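Local coordinates for obscurin (Homo sapiens, PDB 4C4K), which is a giant muscle protein that probably acts in RhoGEF and kinase signalling and whose first immunoglobulin domain probably binds other sarcomere proteins, at residues Ile64-Leu69 / Gly91-Asp95. Residues are numbered along the deposited sequence; the frame is centred on the assembly and turned at random.
Sequences ILDLAL and GLQVD. With EDO (1,2-ethanediol), chain H.
V94 rests against the backbone of A68, a worked example of how the chain just beyond the last strand of an immunoglobulin sandwich, 84-92, packs against the loop after strand 59-64. Followed outward, its CB faces the 1,2-ethanediol on one hand and A68 O on the other. V94 CG1 then comes to 3.5 Å from A68 O, and V94 CG2 lies almost as near that oxygen while also touching A68 C and, at 4.2 Å, CB of L67. Both methyls thus cover one peptide carbonyl. Deeper in, L92 has CG anti to the backbone N; chi1 179° and chi2 73° turn CD2 to face two neighbours: CD1 of I64 meets L92 CD2 tip to tip at 3.9 Å, and CD2 of L67 meets it at an oblique crossing. Y75 of strand 73-80 and A22 of strand 22-31 also touch L92, joining the contact to both sheets of this I-set fold. At the outer end, L69 lays CD2 on the backbone, 3.4 Å from D95 O, and close to V94 O. That V94 carbonyl accepts a hydrogen bond from Q93 NE2, which stands above the carbonyl plane, while D95 N donates a straight hydrogen bond (2.7 Å, 171°) to O2 of the diol, probably a crystallisation guest. With no direct hydrogen bond across, the segments meet through methyl-methyl and methyl-carbonyl packing, and S72 OG links them from outside, bonding L69 O and V94 N.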
ATOM      1  N   ILE A  64     -17.441  -1.569   5.608  1.00 22.88           N
ATOM      2  CA  ILE A  64     -18.430  -1.329   4.538  1.00 22.79           C
ATOM      3  C   ILE A  64     -19.622  -2.199   4.820  1.00 28.44           C
ATOM      4  O   ILE A  64     -19.473  -3.420   4.879  1.00 29.74           O
ATOM      5  CB  ILE A  64     -17.824  -1.572   3.114  1.00 25.46           C
ATOM      6  CG1 ILE A  64     -16.506  -0.774   2.967  1.00 26.04           C
ATOM      7  CG2 ILE A  64     -18.836  -1.186   2.015  1.00 27.63           C
ATOM      8  CD1 ILE A  64     -15.598  -1.155   1.734  1.00 30.79           C
ATOM      9  N   LEU A  65     -20.811  -1.581   4.966  1.00 24.77           N
ATOM     10  CA  LEU A  65     -22.022  -2.295   5.276  1.00 27.60           C
ATOM     11  C   LEU A  65     -22.874  -2.474   4.043  1.00 34.11           C
ATOM     12  O   LEU A  65     -22.837  -1.636   3.140  1.00 34.41           O
ATOM     13  CB  LEU A  65     -22.815  -1.557   6.356  1.00 29.12           C
ATOM     14  CG  LEU A  65     -22.098  -1.293   7.711  1.00 34.34           C
ATOM     15  CD1 LEU A  65     -23.064  -0.608   8.685  1.00 37.48           C
ATOM     16  CD2 LEU A  65     -21.625  -2.612   8.360  1.00 35.02           C
ATOM     17  N   ASP A  66     -23.648  -3.560   4.005  1.00 31.65           N
ATOM     18  CA  ASP A  66     -24.583  -3.840   2.918  1.00 33.51           C
ATOM     19  C   ASP A  66     -23.912  -3.773   1.545  1.00 37.57           C
ATOM     20  O   ASP A  66     -24.343  -3.018   0.680  1.00 38.32           O
ATOM     21  CB  ASP A  66     -25.806  -2.902   3.009  1.00 36.52           C
ATOM     22  CG  ASP A  66     -27.059  -3.498   2.411  1.00 52.63           C
ATOM     23  OD1 ASP A  66     -27.082  -4.739   2.192  1.00 53.43           O
ATOM     24  OD2 ASP A  66     -28.032  -2.734   2.184  1.00 61.16           O
ATOM     25  N   LEU A  67     -22.823  -4.526   1.381  1.00 34.03           N
ATOM     26  CA  LEU A  67     -22.004  -4.583   0.161  1.00 33.99           C
ATOM     27  C   LEU A  67     -22.798  -4.629  -1.127  1.00 38.43           C
ATOM     28  O   LEU A  67     -23.755  -5.385  -1.239  1.00 39.77           O
ATOM     29  CB  LEU A  67     -21.083  -5.814   0.190  1.00 34.70           C
ATOM     30  CG  LEU A  67     -19.992  -5.842   1.248  1.00 35.97           C
ATOM     31  CD1 LEU A  67     -19.408  -7.225   1.344  1.00 37.98           C
ATOM     32  CD2 LEU A  67     -18.914  -4.790   0.956  1.00 32.91           C
ATOM     33  N   ALA A  68     -22.349  -3.860  -2.113  1.00 35.32           N
ATOM     34  CA  ALA A  68     -22.922  -3.828  -3.455  1.00 38.59           C
ATOM     35  C   ALA A  68     -21.788  -4.201  -4.394  1.00 44.61           C
ATOM     36  O   ALA A  68     -20.614  -4.049  -4.037  1.00 41.81           O
ATOM     37  CB  ALA A  68     -23.424  -2.427  -3.773  1.00 39.29           C
ATOM     38  N   LEU A  69     -22.116  -4.713  -5.576  1.00 44.96           N
ATOM     39  CA  LEU A  69     -21.106  -5.088  -6.565  1.00 47.74           C
ATOM     40  C   LEU A  69     -20.130  -3.936  -6.877  1.00 50.49           C
ATOM     41  O   LEU A  69     -18.934  -4.181  -6.978  1.00 49.20           O
ATOM     42  CB  LEU A  69     -21.762  -5.631  -7.837  1.00 53.33           C
ATOM     43  CG  LEU A  69     -22.509  -6.963  -7.711  1.00 60.68           C
ATOM     44  CD1 LEU A  69     -23.313  -7.253  -8.976  1.00 66.64           C
ATOM     45  CD2 LEU A  69     -21.552  -8.122  -7.428  1.00 64.83           C
ATOM     46  N   GLY A  91      -7.445  -5.100  -2.044  1.00 32.18           N
ATOM     47  CA  GLY A  91      -8.551  -5.392  -2.948  1.00 32.29           C
ATOM     48  C   GLY A  91      -9.734  -5.980  -2.206  1.00 37.21           C
ATOM     49  O   GLY A  91      -9.584  -6.646  -1.173  1.00 35.44           O
ATOM     50  N   LEU A  92     -10.919  -5.700  -2.721  1.00 35.68           N
ATOM     51  CA  LEU A  92     -12.183  -6.218  -2.217  1.00 37.38           C
ATOM     52  C   LEU A  92     -12.959  -6.669  -3.429  1.00 42.98           C
ATOM     53  O   LEU A  92     -13.102  -5.909  -4.393  1.00 40.95           O
ATOM     54  CB  LEU A  92     -12.982  -5.148  -1.422  1.00 37.08           C
ATOM     55  CG  LEU A  92     -14.360  -5.616  -0.855  1.00 43.95           C
ATOM     56  CD1 LEU A  92     -14.185  -6.549   0.329  1.00 44.67           C
ATOM     57  CD2 LEU A  92     -15.212  -4.441  -0.420  1.00 46.15           C
ATOM     58  N   GLN A  93     -13.388  -7.924  -3.413  1.00 43.17           N
ATOM     59  CA  GLN A  93     -14.223  -8.482  -4.468  1.00 46.30           C
ATOM     60  C   GLN A  93     -15.516  -8.911  -3.828  1.00 51.26           C
ATOM     61  O   GLN A  93     -15.513  -9.718  -2.902  1.00 52.72           O
ATOM     62  CB  GLN A  93     -13.542  -9.656  -5.199  1.00 49.01           C
ATOM     63  CG  GLN A  93     -14.392 -10.299  -6.315  1.00 70.81           C
ATOM     64  CD  GLN A  93     -14.706  -9.372  -7.477  1.00 91.95           C
ATOM     65  OE1 GLN A  93     -13.876  -9.141  -8.366  1.00 89.64           O
ATOM     66  NE2 GLN A  93     -15.927  -8.845  -7.510  1.00 77.71           N
ATOM     67  N   VAL A  94     -16.612  -8.305  -4.243  1.00 47.61           N
ATOM     68  CA  VAL A  94     -17.913  -8.709  -3.738  1.00 47.90           C
ATOM     69  C   VAL A  94     -18.564  -9.611  -4.782  1.00 54.38           C
ATOM     70  O   VAL A  94     -18.454  -9.323  -5.977  1.00 54.44           O
ATOM     71  CB  VAL A  94     -18.806  -7.618  -3.041  1.00 50.61           C
ATOM     72  CG1 VAL A  94     -18.141  -6.244  -3.013  1.00 48.49           C
ATOM     73  CG2 VAL A  94     -20.241  -7.555  -3.567  1.00 51.53           C
ATOM     74  N   ASP A  95     -19.111 -10.760  -4.340  1.00 51.80           N
ATOM     75  CA  ASP A  95     -19.741 -11.761  -5.207  1.00 66.02           C
ATOM     76  C   ASP A  95     -21.254 -11.749  -5.054  1.00 97.35           C
ATOM     77  O   ASP A  95     -21.889 -10.736  -5.326  1.00 62.47           O
ATOM     78  CB  ASP A  95     -19.193 -13.163  -4.895  1.00 68.33           C
ATOM     79  CG  ASP A  95     -17.697 -13.327  -5.098  1.00 77.32           C
ATOM     80  OD1 ASP A  95     -17.201 -12.989  -6.204  1.00 77.61           O
ATOM     81  OD2 ASP A  95     -17.029 -13.835  -4.174  1.00 82.91           O
TER
HETATM   82  C1  EDO H1106     -18.383 -12.679  -0.086  1.00 71.06           C
HETATM   83  O1  EDO H1106     -19.217 -12.054   0.872  1.00 72.59           O
HETATM   84  C2  EDO H1106     -18.034 -11.636  -1.159  1.00 69.36           C
HETATM   85  O2  EDO H1106     -19.232 -11.050  -1.644  1.00 66.93           O